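Local coordinates for protein synthesis inhibitor, putative (Thermotoga maritima, PDB 2B33) that is a RutC-family (YjgF-like) protein that binds calcium and may act as a deaminase, though its function is not firmly established, at residues V17-A22 against L74-F79; R65-L70 against N101-R106; D95-V100 against P113-V118; Q122-R125 against I129-E132. One frame throughout, in Å; residues are numbered along the deposited sequence.

Contact 1: V17-A22 against L74-F79; sequences VETDKA and LEAGGF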
loop_
_atom_site.group_PDB
_atom_site.type_symbol
_atom_site.label_atom_id
_atom_site.label_comp_id
_atom_site.label_asym_id
_atom_site.label_seq_id
_atom_site.Cartn_x
_atom_site.Cartn_y
_atom_site.Cartn_z
ATOM N N VAL A 17 -5.948 -17.074 6.750
ATOM C CA VAL A 17 -5.030 -18.132 6.309
ATOM C C VAL A 17 -3.921 -18.351 7.334
ATOM O O VAL A 17 -3.194 -17.417 7.678
ATOM C CB VAL A 17 -4.394 -17.797 4.941
ATOM C CG1 VAL A 17 -3.367 -18.865 4.512
ATOM C CG2 VAL A 17 -5.474 -17.672 3.890
ATOM N N GLU A 18 -3.804 -19.595 7.798
ATOM C CA GLU A 18 -2.771 -20.013 8.735
ATOM C C GLU A 18 -2.137 -21.260 8.126
ATOM O O GLU A 18 -2.826 -22.265 7.904
ATOM C CB GLU A 18 -3.359 -20.361 10.101
ATOM C CG GLU A 18 -4.313 -19.326 10.666
ATOM C CD GLU A 18 -4.858 -19.710 12.022
ATOM O OE1 GLU A 18 -4.172 -20.451 12.767
ATOM O OE2 GLU A 18 -5.976 -19.256 12.348
ATOM N N THR A 19 -0.845 -21.181 7.824
ATOM C CA THR A 19 -0.109 -22.305 7.260
ATOM C C THR A 19 1.285 -22.388 7.872
ATOM O O THR A 19 1.917 -21.361 8.141
ATOM C CB THR A 19 -0.019 -22.224 5.701
ATOM O OG1 THR A 19 0.749 -23.326 5.200
ATOM C CG2 THR A 19 0.608 -20.910 5.212
ATOM N N ASP A 20 1.746 -23.617 8.095
ATOM C CA ASP A 20 3.103 -23.871 8.608
ATOM C C ASP A 20 4.178 -23.735 7.507
ATOM O O ASP A 20 5.377 -23.776 7.807
ATOM C CB ASP A 20 3.201 -25.244 9.307
ATOM C CG ASP A 20 2.828 -26.411 8.401
ATOM O OD1 ASP A 20 1.972 -26.229 7.511
ATOM O OD2 ASP A 20 3.369 -27.521 8.602
ATOM N N LYS A 21 3.740 -23.570 6.251
ATOM C CA LYS A 21 4.631 -23.403 5.094
ATOM C C LYS A 21 5.117 -21.953 4.903
ATOM O O LYS A 21 5.941 -21.687 4.029
ATOM C CB LYS A 21 3.962 -23.945 3.818
ATOM N N ALA A 22 4.586 -21.023 5.698
ATOM C CA ALA A 22 5.057 -19.641 5.731
ATOM C C ALA A 22 5.258 -19.307 7.211
ATOM O O ALA A 22 4.648 -19.957 8.065
ATOM C CB ALA A 22 4.064 -18.704 5.098
ATOM N N LEU A 74 -0.629 -17.923 -0.463
ATOM C CA LEU A 74 -1.615 -17.939 -1.544
ATOM C C LEU A 74 -2.210 -19.333 -1.672
ATOM O O LEU A 74 -3.424 -19.497 -1.586
ATOM C CB LEU A 74 -0.971 -17.534 -2.873
ATOM C CG LEU A 74 -0.559 -16.063 -3.002
ATOM C CD1 LEU A 74 0.517 -15.875 -4.056
ATOM C CD2 LEU A 74 -1.769 -15.175 -3.295
ATOM N N GLU A 75 -1.341 -20.328 -1.838
ATOM C CA GLU A 75 -1.761 -21.731 -2.010
ATOM C C GLU A 75 -2.487 -22.360 -0.812
ATOM O O GLU A 75 -3.280 -23.277 -0.995
ATOM C CB GLU A 75 -0.566 -22.591 -2.443
ATOM C CG GLU A 75 -0.070 -22.245 -3.853
ATOM C CD GLU A 75 1.175 -23.014 -4.276
ATOM O OE1 GLU A 75 1.846 -23.633 -3.421
ATOM O OE2 GLU A 75 1.495 -22.980 -5.481
ATOM N N ALA A 76 -2.213 -21.873 0.398
ATOM C CA ALA A 76 -2.886 -22.358 1.605
ATOM C C ALA A 76 -4.352 -21.902 1.670
ATOM O O ALA A 76 -5.169 -22.558 2.313
ATOM C CB ALA A 76 -2.145 -21.889 2.834
ATOM N N GLY A 77 -4.666 -20.774 1.029
ATOM C CA GLY A 77 -6.030 -20.238 0.976
ATOM C C GLY A 77 -6.789 -20.530 -0.314
ATOM O O GLY A 77 -7.889 -20.010 -0.515
ATOM N N GLY A 78 -6.220 -21.363 -1.184
ATOM C CA GLY A 78 -6.849 -21.712 -2.456
ATOM C C GLY A 78 -6.564 -20.742 -3.591
ATOM O O GLY A 78 -7.249 -20.773 -4.609
ATOM N N PHE A 79 -5.545 -19.895 -3.420
ATOM C CA PHE A 79 -5.128 -18.916 -4.427
ATOM C C PHE A 79 -3.792 -19.362 -5.028
ATOM O O PHE A 79 -3.157 -20.283 -4.518
ATOM C CB PHE A 79 -4.996 -17.518 -3.800
ATOM C CG PHE A 79 -6.315 -16.836 -3.533
ATOM C CD1 PHE A 79 -7.171 -17.301 -2.551
ATOM C CD2 PHE A 79 -6.686 -15.705 -4.246
ATOM C CE1 PHE A 79 -8.382 -16.671 -2.298
ATOM C CE2 PHE A 79 -7.894 -15.071 -3.995
ATOM C CZ PHE A 79 -8.743 -15.560 -3.019
#

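Contact 2: R65-L70 against N101-R106; sequences RVLENL and NEVYSR. With EDO (1,2-ethanediol), chain D.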
loop_
_atom_site.group_PDB
_atom_site.type_symbol
_atom_site.label_atom_id
_atom_site.label_comp_id
_atom_site.label_asym_id
_atom_site.label_seq_id
_atom_site.Cartn_x
_atom_site.Cartn_y
_atom_site.Cartn_z
ATOM N N ARG A 65 13.134 -16.693 -0.727
ATOM C CA ARG A 65 12.459 -17.038 0.527
ATOM C C ARG A 65 11.175 -16.229 0.695
ATOM O O ARG A 65 10.128 -16.790 1.009
ATOM C CB ARG A 65 13.409 -16.788 1.704
ATOM C CG ARG A 65 12.940 -17.254 3.072
ATOM C CD ARG A 65 12.780 -18.773 3.149
ATOM N NE ARG A 65 11.477 -19.248 2.679
ATOM C CZ ARG A 65 11.129 -20.527 2.518
ATOM N NH1 ARG A 65 11.990 -21.512 2.756
ATOM N NH2 ARG A 65 9.903 -20.829 2.097
ATOM N N VAL A 66 11.264 -14.918 0.472
ATOM C CA VAL A 66 10.095 -14.026 0.533
ATOM C C VAL A 66 8.983 -14.486 -0.428
ATOM O O VAL A 66 7.817 -14.572 -0.039
ATOM C CB VAL A 66 10.463 -12.554 0.191
ATOM C CG1 VAL A 66 9.218 -11.699 0.039
ATOM C CG2 VAL A 66 11.360 -11.943 1.261
ATOM N N LEU A 67 9.350 -14.761 -1.676
ATOM C CA LEU A 67 8.389 -15.208 -2.684
ATOM C C LEU A 67 7.874 -16.617 -2.418
ATOM O O LEU A 67 6.739 -16.927 -2.780
ATOM C CB LEU A 67 8.977 -15.086 -4.091
ATOM C CG LEU A 67 9.253 -13.643 -4.544
ATOM C CD1 LEU A 67 10.090 -13.624 -5.797
ATOM C CD2 LEU A 67 7.966 -12.863 -4.760
ATOM N N GLU A 68 8.701 -17.470 -1.812
ATOM C CA GLU A 68 8.256 -18.807 -1.406
ATOM C C GLU A 68 7.242 -18.714 -0.267
ATOM O O GLU A 68 6.270 -19.469 -0.237
ATOM C CB GLU A 68 9.426 -19.718 -1.006
ATOM C CG GLU A 68 10.158 -20.365 -2.185
ATOM C CD GLU A 68 9.278 -21.335 -3.006
ATOM O OE1 GLU A 68 8.467 -22.089 -2.418
ATOM O OE2 GLU A 68 9.413 -21.355 -4.246
ATOM N N ASN A 69 7.476 -17.792 0.663
ATOM C CA ASN A 69 6.537 -17.548 1.751
ATOM C C ASN A 69 5.212 -17.020 1.201
ATOM O O ASN A 69 4.143 -17.496 1.595
ATOM C CB ASN A 69 7.125 -16.561 2.772
ATOM C CG ASN A 69 8.295 -17.141 3.553
ATOM O OD1 ASN A 69 8.485 -18.351 3.593
ATOM N ND2 ASN A 69 9.065 -16.274 4.205
ATOM N N LEU A 70 5.294 -16.045 0.292
ATOM C CA LEU A 70 4.109 -15.482 -0.375
ATOM C C LEU A 70 3.310 -16.560 -1.107
ATOM O O LEU A 70 2.087 -16.623 -0.981
ATOM C CB LEU A 70 4.518 -14.389 -1.377
ATOM C CG LEU A 70 3.419 -13.785 -2.276
ATOM C CD1 LEU A 70 2.303 -13.165 -1.449
ATOM C CD2 LEU A 70 3.995 -12.748 -3.236
ATOM N N ASN A 101 14.340 -8.293 -9.316
ATOM C CA ASN A 101 13.516 -8.509 -10.506
ATOM C C ASN A 101 13.811 -9.837 -11.191
ATOM O O ASN A 101 12.903 -10.475 -11.720
ATOM C CB ASN A 101 13.695 -7.381 -11.533
ATOM C CG ASN A 101 13.024 -6.079 -11.120
ATOM O OD1 ASN A 101 12.544 -5.926 -10.001
ATOM N ND2 ASN A 101 12.992 -5.128 -12.040
ATOM N N GLU A 102 15.084 -10.229 -11.183
ATOM C CA GLU A 102 15.550 -11.479 -11.792
ATOM C C GLU A 102 14.852 -12.679 -11.148
ATOM O O GLU A 102 14.315 -13.534 -11.842
ATOM C CB GLU A 102 17.077 -11.562 -11.626
ATOM C CG GLU A 102 17.797 -12.696 -12.327
ATOM C CD GLU A 102 19.321 -12.580 -12.206
ATOM O OE1 GLU A 102 19.820 -11.762 -11.397
ATOM O OE2 GLU A 102 20.030 -13.312 -12.924
ATOM N N VAL A 103 14.843 -12.716 -9.819
ATOM C CA VAL A 103 14.175 -13.785 -9.065
ATOM C C VAL A 103 12.641 -13.635 -9.155
ATOM O O VAL A 103 11.929 -14.622 -9.300
ATOM C CB VAL A 103 14.618 -13.807 -7.569
ATOM C CG1 VAL A 103 13.905 -14.923 -6.811
ATOM C CG2 VAL A 103 16.145 -13.963 -7.449
ATOM N N TYR A 104 12.158 -12.398 -9.063
ATOM C CA TYR A 104 10.735 -12.066 -9.147
ATOM C C TYR A 104 10.113 -12.585 -10.450
ATOM O O TYR A 104 9.023 -13.151 -10.432
ATOM C CB TYR A 104 10.575 -10.545 -9.040
ATOM C CG TYR A 104 9.168 -10.018 -8.928
ATOM C CD1 TYR A 104 8.391 -9.820 -10.057
ATOM C CD2 TYR A 104 8.635 -9.656 -7.697
ATOM C CE1 TYR A 104 7.110 -9.318 -9.971
ATOM C CE2 TYR A 104 7.355 -9.142 -7.601
ATOM C CZ TYR A 104 6.594 -8.975 -8.745
ATOM O OH TYR A 104 5.313 -8.474 -8.680
ATOM N N SER A 105 10.823 -12.391 -11.565
ATOM C CA SER A 105 10.391 -12.854 -12.893
ATOM C C SER A 105 10.140 -14.355 -12.985
ATOM O O SER A 105 9.336 -14.798 -13.803
ATOM C CB SER A 105 11.446 -12.526 -13.957
ATOM O OG SER A 105 11.660 -11.141 -14.074
ATOM N N ARG A 106 10.856 -15.134 -12.176
ATOM C CA ARG A 106 10.679 -16.587 -12.142
ATOM C C ARG A 106 9.360 -17.010 -11.483
ATOM O O ARG A 106 8.933 -18.144 -11.655
ATOM C CB ARG A 106 11.887 -17.256 -11.469
ATOM C CG ARG A 106 13.137 -17.169 -12.342
ATOM C CD ARG A 106 14.442 -17.152 -11.563
ATOM N NE ARG A 106 15.566 -16.921 -12.479
ATOM C CZ ARG A 106 16.802 -16.537 -12.137
ATOM N NH1 ARG A 106 17.143 -16.288 -10.867
ATOM N NH2 ARG A 106 17.714 -16.372 -13.094
HETATM C C1 EDO D . 14.428 -20.095 -7.906
HETATM O O1 EDO D . 13.729 -20.376 -6.688
HETATM C C2 EDO D . 14.405 -18.589 -8.173
HETATM O O2 EDO D . 15.699 -18.135 -8.597
#

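Contact 3: D95-V100 against P113-V118; sequences DYFQRV and PARSFV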
loop_
_atom_site.group_PDB
_atom_site.type_symbol
_atom_site.label_atom_id
_atom_site.label_comp_id
_atom_site.label_asym_id
_atom_site.label_seq_id
_atom_site.Cartn_x
_atom_site.Cartn_y
_atom_site.Cartn_z
ATOM N N ASP A 95 19.764 -0.526 -5.116
ATOM C CA ASP A 95 20.853 -1.330 -5.691
ATOM C C ASP A 95 20.436 -2.783 -5.954
ATOM O O ASP A 95 21.016 -3.446 -6.812
ATOM C CB ASP A 95 22.072 -1.362 -4.751
ATOM C CG ASP A 95 22.709 -0.017 -4.567
ATOM O OD1 ASP A 95 22.307 0.914 -5.280
ATOM O OD2 ASP A 95 23.609 0.102 -3.705
ATOM N N TYR A 96 19.455 -3.269 -5.192
ATOM C CA TYR A 96 18.911 -4.619 -5.333
ATOM C C TYR A 96 17.839 -4.805 -6.423
ATOM O O TYR A 96 17.396 -5.933 -6.642
ATOM C CB TYR A 96 18.278 -5.061 -3.996
ATOM C CG TYR A 96 19.175 -4.919 -2.774
ATOM C CD1 TYR A 96 20.506 -5.330 -2.811
ATOM C CD2 TYR A 96 18.680 -4.419 -1.573
ATOM C CE1 TYR A 96 21.335 -5.201 -1.694
ATOM C CE2 TYR A 96 19.507 -4.297 -0.446
ATOM C CZ TYR A 96 20.829 -4.694 -0.520
ATOM O OH TYR A 96 21.651 -4.581 0.572
ATOM N N PHE A 97 17.431 -3.725 -7.093
ATOM C CA PHE A 97 16.359 -3.764 -8.102
ATOM C C PHE A 97 16.530 -4.838 -9.173
ATOM O O PHE A 97 15.657 -5.699 -9.328
ATOM C CB PHE A 97 16.222 -2.393 -8.771
ATOM C CG PHE A 97 15.062 -2.282 -9.729
ATOM C CD1 PHE A 97 13.769 -2.094 -9.249
ATOM C CD2 PHE A 97 15.262 -2.325 -11.104
ATOM C CE1 PHE A 97 12.694 -1.968 -10.117
ATOM C CE2 PHE A 97 14.192 -2.196 -11.983
ATOM C CZ PHE A 97 12.902 -2.017 -11.484
ATOM N N GLN A 98 17.654 -4.784 -9.890
ATOM C CA GLN A 98 17.937 -5.724 -10.989
ATOM C C GLN A 98 17.880 -7.191 -10.553
ATOM O O GLN A 98 17.174 -7.997 -11.169
ATOM C CB GLN A 98 19.286 -5.421 -11.677
ATOM C CG GLN A 98 19.266 -4.294 -12.750
ATOM C CD GLN A 98 18.913 -2.888 -12.227
ATOM O OE1 GLN A 98 19.200 -2.531 -11.073
ATOM N NE2 GLN A 98 18.314 -2.074 -13.102
ATOM N N ARG A 99 18.596 -7.512 -9.478
ATOM C CA ARG A 99 18.654 -8.882 -8.940
ATOM C C ARG A 99 17.338 -9.368 -8.324
ATOM O O ARG A 99 17.022 -10.548 -8.418
ATOM C CB ARG A 99 19.803 -9.016 -7.937
ATOM C CG ARG A 99 21.182 -8.944 -8.594
ATOM C CD ARG A 99 22.297 -8.852 -7.563
ATOM N NE ARG A 99 22.279 -7.563 -6.861
ATOM C CZ ARG A 99 22.910 -7.299 -5.713
ATOM N NH1 ARG A 99 23.638 -8.209 -5.086
ATOM N NH2 ARG A 99 22.810 -6.096 -5.182
ATOM N N VAL A 100 16.586 -8.471 -7.685
ATOM C CA VAL A 100 15.281 -8.817 -7.125
ATOM C C VAL A 100 14.330 -9.132 -8.279
ATOM O O VAL A 100 13.611 -10.125 -8.220
ATOM C CB VAL A 100 14.683 -7.687 -6.216
ATOM C CG1 VAL A 100 13.185 -7.936 -5.905
ATOM C CG2 VAL A 100 15.469 -7.564 -4.906
ATOM N N PRO A 113 1.634 -8.991 -12.556
ATOM C CA PRO A 113 0.717 -8.148 -11.804
ATOM C C PRO A 113 1.206 -6.712 -11.727
ATOM O O PRO A 113 2.364 -6.433 -12.051
ATOM C CB PRO A 113 0.735 -8.765 -10.406
ATOM C CG PRO A 113 2.022 -9.437 -10.289
ATOM C CD PRO A 113 2.414 -9.874 -11.670
ATOM N N ALA A 114 0.330 -5.814 -11.278
ATOM C CA ALA A 114 0.703 -4.412 -11.078
ATOM C C ALA A 114 1.708 -4.393 -9.935
ATOM O O ALA A 114 1.685 -5.287 -9.087
ATOM C CB ALA A 114 -0.510 -3.577 -10.736
ATOM N N ARG A 115 2.597 -3.398 -9.913
ATOM C CA ARG A 115 3.630 -3.345 -8.887
ATOM C C ARG A 115 4.186 -1.953 -8.571
ATOM O O ARG A 115 4.181 -1.063 -9.416
ATOM C CB ARG A 115 4.793 -4.242 -9.331
ATOM C CG ARG A 115 5.857 -4.492 -8.280
ATOM C CD ARG A 115 6.981 -5.357 -8.803
ATOM N NE ARG A 115 7.804 -4.671 -9.802
ATOM C CZ ARG A 115 8.922 -5.162 -10.339
ATOM N NH1 ARG A 115 9.389 -6.360 -9.976
ATOM N NH2 ARG A 115 9.588 -4.449 -11.248
ATOM N N SER A 116 4.631 -1.792 -7.324
ATOM C CA SER A 116 5.387 -0.623 -6.847
ATOM C C SER A 116 6.606 -1.198 -6.133
ATOM O O SER A 116 6.502 -2.180 -5.406
ATOM C CB SER A 116 4.593 0.266 -5.893
ATOM O OG SER A 116 3.687 1.096 -6.588
ATOM N N PHE A 117 7.761 -0.589 -6.372
ATOM C CA PHE A 117 9.024 -1.022 -5.810
ATOM C C PHE A 117 9.607 0.242 -5.187
ATOM O O PHE A 117 9.941 1.185 -5.912
ATOM C CB PHE A 117 9.898 -1.544 -6.945
ATOM C CG PHE A 117 11.018 -2.461 -6.517
ATOM C CD1 PHE A 117 12.033 -2.023 -5.679
ATOM C CD2 PHE A 117 11.102 -3.742 -7.038
ATOM C CE1 PHE A 117 13.075 -2.867 -5.324
ATOM C CE2 PHE A 117 12.136 -4.579 -6.692
ATOM C CZ PHE A 117 13.125 -4.147 -5.841
ATOM N N VAL A 118 9.697 0.272 -3.854
ATOM C CA VAL A 118 10.215 1.435 -3.113
ATOM C C VAL A 118 11.254 1.008 -2.084
ATOM O O VAL A 118 11.230 -0.128 -1.606
ATOM C CB VAL A 118 9.083 2.244 -2.412
ATOM C CG1 VAL A 118 8.122 2.782 -3.437
ATOM C CG2 VAL A 118 8.330 1.406 -1.365
#

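Contact 4: Q122-R125 against I129-E132; sequences QLPR and IEIE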
loop_
_atom_site.group_PDB
_atom_site.type_symbol
_atom_site.label_atom_id
_atom_site.label_comp_id
_atom_site.label_asym_id
_atom_site.label_seq_id
_atom_site.Cartn_x
_atom_site.Cartn_y
_atom_site.Cartn_z
ATOM N N GLN A 122 14.021 1.223 7.000
ATOM C CA GLN A 122 14.255 0.034 7.820
ATOM C C GLN A 122 13.056 -0.910 7.750
ATOM O O GLN A 122 11.913 -0.460 7.624
ATOM C CB GLN A 122 14.515 0.500 9.259
ATOM C CG GLN A 122 14.745 -0.557 10.314
ATOM C CD GLN A 122 15.120 0.070 11.663
ATOM O OE1 GLN A 122 14.679 1.177 12.001
ATOM N NE2 GLN A 122 15.933 -0.643 12.435
ATOM N N LEU A 123 13.333 -2.216 7.820
ATOM C CA LEU A 123 12.314 -3.264 7.759
ATOM C C LEU A 123 12.349 -4.124 9.033
ATOM O O LEU A 123 13.301 -4.023 9.813
ATOM C CB LEU A 123 12.539 -4.123 6.500
ATOM C CG LEU A 123 12.250 -3.482 5.130
ATOM C CD1 LEU A 123 12.788 -4.328 3.986
ATOM C CD2 LEU A 123 10.752 -3.227 4.929
ATOM N N PRO A 124 11.292 -4.929 9.285
ATOM C CA PRO A 124 11.289 -5.797 10.471
ATOM C C PRO A 124 12.508 -6.725 10.535
ATOM O O PRO A 124 12.979 -7.179 9.494
ATOM C CB PRO A 124 10.006 -6.619 10.292
ATOM C CG PRO A 124 9.123 -5.735 9.516
ATOM C CD PRO A 124 10.030 -5.064 8.538
ATOM N N ARG A 125 13.031 -6.950 11.743
ATOM C CA ARG A 125 14.202 -7.810 11.966
ATOM C C ARG A 125 15.441 -7.305 11.199
ATOM O O ARG A 125 16.389 -8.058 10.995
ATOM C CB ARG A 125 13.904 -9.267 11.543
ATOM C CG ARG A 125 12.681 -9.922 12.187
ATOM C CD ARG A 125 12.966 -10.398 13.594
ATOM N NE ARG A 125 13.819 -11.590 13.605
ATOM C CZ ARG A 125 13.399 -12.850 13.443
ATOM N NH1 ARG A 125 12.111 -13.140 13.244
ATOM N NH2 ARG A 125 14.287 -13.845 13.476
ATOM N N ILE A 129 14.519 -6.938 2.320
ATOM C CA ILE A 129 13.476 -7.168 1.326
ATOM C C ILE A 129 12.194 -7.612 2.047
ATOM O O ILE A 129 12.243 -8.403 2.995
ATOM C CB ILE A 129 13.973 -8.191 0.228
ATOM C CG1 ILE A 129 12.932 -8.451 -0.860
ATOM C CG2 ILE A 129 14.400 -9.514 0.837
ATOM C CD1 ILE A 129 12.690 -7.284 -1.791
ATOM N N GLU A 130 11.066 -7.043 1.622
ATOM C CA GLU A 130 9.755 -7.403 2.143
ATOM C C GLU A 130 8.763 -7.187 1.016
ATOM O O GLU A 130 8.805 -6.146 0.357
ATOM C CB GLU A 130 9.368 -6.581 3.379
ATOM C CG GLU A 130 7.982 -6.936 3.944
ATOM C CD GLU A 130 7.628 -6.217 5.229
ATOM O OE1 GLU A 130 8.501 -5.580 5.834
ATOM O OE2 GLU A 130 6.458 -6.292 5.649
ATOM N N ILE A 131 7.889 -8.174 0.798
ATOM C CA ILE A 131 6.902 -8.128 -0.281
ATOM C C ILE A 131 5.503 -8.528 0.210
ATOM O O ILE A 131 5.321 -9.594 0.804
ATOM C CB ILE A 131 7.306 -9.049 -1.468
ATOM C CG1 ILE A 131 8.724 -8.705 -1.956
ATOM C CG2 ILE A 131 6.277 -8.931 -2.611
ATOM C CD1 ILE A 131 9.296 -9.617 -3.031
ATOM N N GLU A 132 4.533 -7.654 -0.047
ATOM C CA GLU A 132 3.129 -7.884 0.268
ATOM C C GLU A 132 2.415 -7.964 -1.064
ATOM O O GLU A 132 2.986 -7.609 -2.094
ATOM C CB GLU A 132 2.532 -6.752 1.108
ATOM C CG GLU A 132 2.471 -5.397 0.409
ATOM C CD GLU A 132 1.798 -4.315 1.225
ATOM O OE1 GLU A 132 1.492 -4.526 2.417
ATOM O OE2 GLU A 132 1.566 -3.236 0.651
#

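Contact 1: V17-A22 against L74-F79
The methyl group of Ala76 packs against both Val17 and Thr19, and this is the tight part of the contact. Thr19 CB lies 3.6 Å from Ala76 CB, and Val17 CG1 reaches Ala76 CB at 3.7 Å. A chi1 of 177° turns Val17 CG1 to the last turn of the helix. The other branch then meets the backbone just after it, with Val17 CG2 3.9 Å from Gly77 CA. A side chain at Gly77 would run into Val17 CG2, so the glycine lets the chain pass close. Gly78 follows with a positive phi (86°), where a CB would jam against the preceding carbonyl. The helix end is closed by Leu74 O, which accepts from Gly77 N and Phe79 N from opposite faces of its plane.

Outside this patch the contact is loose. The Ala76 methyl, though tightly touched by Val17 and Thr19, belongs to an exposed residue at the margin. The loop is held partly by its own bond: Lys21 N donates to Thr19 OG1 at 3.2 Å and 164°, an ST turn inside the type I turn from Thr19 to Ala22. Thr19 N also bonds to Gln31 OE1.

The contact brings the loop after strand 15-17 against the C-terminal end of helix 59-76. Val17 hydrogen-bonds through its backbone to Ala32. Its side chain also touches Ile73 of the helix, Val34 of strand 32-35 and Met39 of strand 38-44.

Contact 2: R65-L70 against N101-R106
Leu67 packs against the backbone and side chains of Val103 and Tyr104, and all the direct contact between the two helices is apolar. CD1 does most of the touching. Leu67 CD1 lies 3.8 Å from Tyr104 CA and 4.2 Å from Val103 CG1. Leu67 CD2 approaches the Tyr104 ring obliquely, 4.4 Å from Tyr104 CD2. With chi1 at -66°, Leu67 holds CG beside its backbone N and sends both methyls across to the other helix. The CA atoms of Leu67 and Tyr104 are 7.6 Å apart, so the helices are close here.

These are the two helices, 59-76 and 97-108, that pack on the sheet of the YjgF-like fold. Leu67 also touches Ile131 of strand 129-136, so it touches both helix 97-108 and the sheet. Tyr104 has a further partner: it packs on Pro28 of the second subunit.

Hydrogen bonds run within each helix. Ser105 OG donates to Asn101 O at 2.7 Å, tilted 33° from the carbonyl plane, while Ser105 N reaches that oxygen from the opposite face. Arg65 makes two weak bonds, through NE and NH2, to Asn69 OD1.

The charged groups lie at the margin. Arg106 NH2 and Glu102 OE2 form a long salt bridge of 3.8 Å. A 1,2-ethanediol, probably from the crystallisation liquor, accepts from Arg106 NH1 at its O2 (3.3 Å, 138°). The ethanediol C2 rests 3.9 Å from Val103 CG1.

Contact 3: D95-V100 against P113-V118
Phe97, in the first turn of helix 97-108, comes nearest to Phe117 on strand 114-119, with their CA atoms 8.2 Å apart. The two rings form a T-shaped (edge-to-face) pair. Their centroids are 5.0 Å apart and their planes meet at 66°. The edge of Phe97 points into the face of Phe117, with Phe97 CD1 sitting 3.7 Å above the centre of that ring. Phe97 places CG opposite its backbone N (chi1 -174°), which swings the ring in to the strand. Val100 meets Phe117 differently. Val100 CG1 lies at the ring edge, 3.6 Å from Phe117 CE2.

Arg115 lies along the same side of the strand. Its chain bends at chi3 and sets the guanidinium beside both rings. Phe117 CD2 stands over the centre of the guanidinium plane. Arg115 NH2 is 4.1 Å from Phe97 CZ, with the two planes 61° apart. Cutting Phe117 back to an alanine is likely to open a gap under the helix, leaving Phe97 without its stacking face and Val100 without its edge contact.

The contact lies within the beta-alpha-beta crossover of strand 84-91, helix 97-108 and strand 114-119. Its chemistry is dispersion and ring electrostatics, with no polar bond between the segments. The guanidinium also makes a cation-pi contact with Tyr104 and a weak hydrogen bond from NH1 to Asn101 OD1. Aromatic surroundings and this weak bond probably help to settle its buried charge.

Contact 4: Q122-R125 against I129-E132
Glu130 OE1 sits against Pro124 and Leu123. Glu130 OE1 is 3.1 Å from Pro124 CD, a snug approach, and 3.4 Å from Leu123 CD2. The proline and glutamate side chains cross at about a right angle. The other methyl of Leu123 lies over the strand backbone, with Leu123 CD1 3.5 Å from Ile129 N. Glu130 CB also packs on Leu123 CD2, at 3.9 Å. The contact buries OE1 among carbons, and the model holds no polar partner for it.

Torsions set these groups in place. The Glu130 chain is extended throughout, starting from a chi1 of 180°, so the carboxylate reaches straight from the strand to the loop. Leu123 aims its two methyls at the strand. If Leu123 were trimmed to an alanine, a gap would probably open over the Ile129 backbone and the Glu130 carboxylate would be freer to turn.

The loop leads from strand 114-119 into strand 129-136, which lies inside the mixed sheet of the YjgF-like fold. That strand is fixed on both flanks: Glu130 pairs by backbone hydrogen bonds with Phe90, and Ile131 with Gln44. Ile129 turns its side chain away from the loop, and it packs on Val66 of helix 59-76.

Further out lies the third subunit of the trimer. Pro124 packs on Phe117 of that subunit, Leu123 on its Val118 and Glu130 on its Ser116. Gln122 OE1 accepts from Met94 N of the third subunit, which holds Gln122 to that neighbour.

From the N terminus, contact 1 closes the longest loop, tying 17-22 to the end of helix 59-76. Contact 2 opens at 65-70, inside that loop, and ends beyond it at 101-106, so the two cross. It joins helix to helix. Both use helix 59-76 and touch where Ala22 meets Asn69. Contact 3 opens at 95-100, crosses contact 2 in turn and ties helix 97-108 to the sheet. They share that helix and meet at Asn101, Tyr104 and Arg115. Contact 4 follows in series as a short local closure of a loop on its following strand. That strand touches contact 2 through Val66 and Ile131. Contacts 1 and 3 lie on opposite sides of the chain's centre.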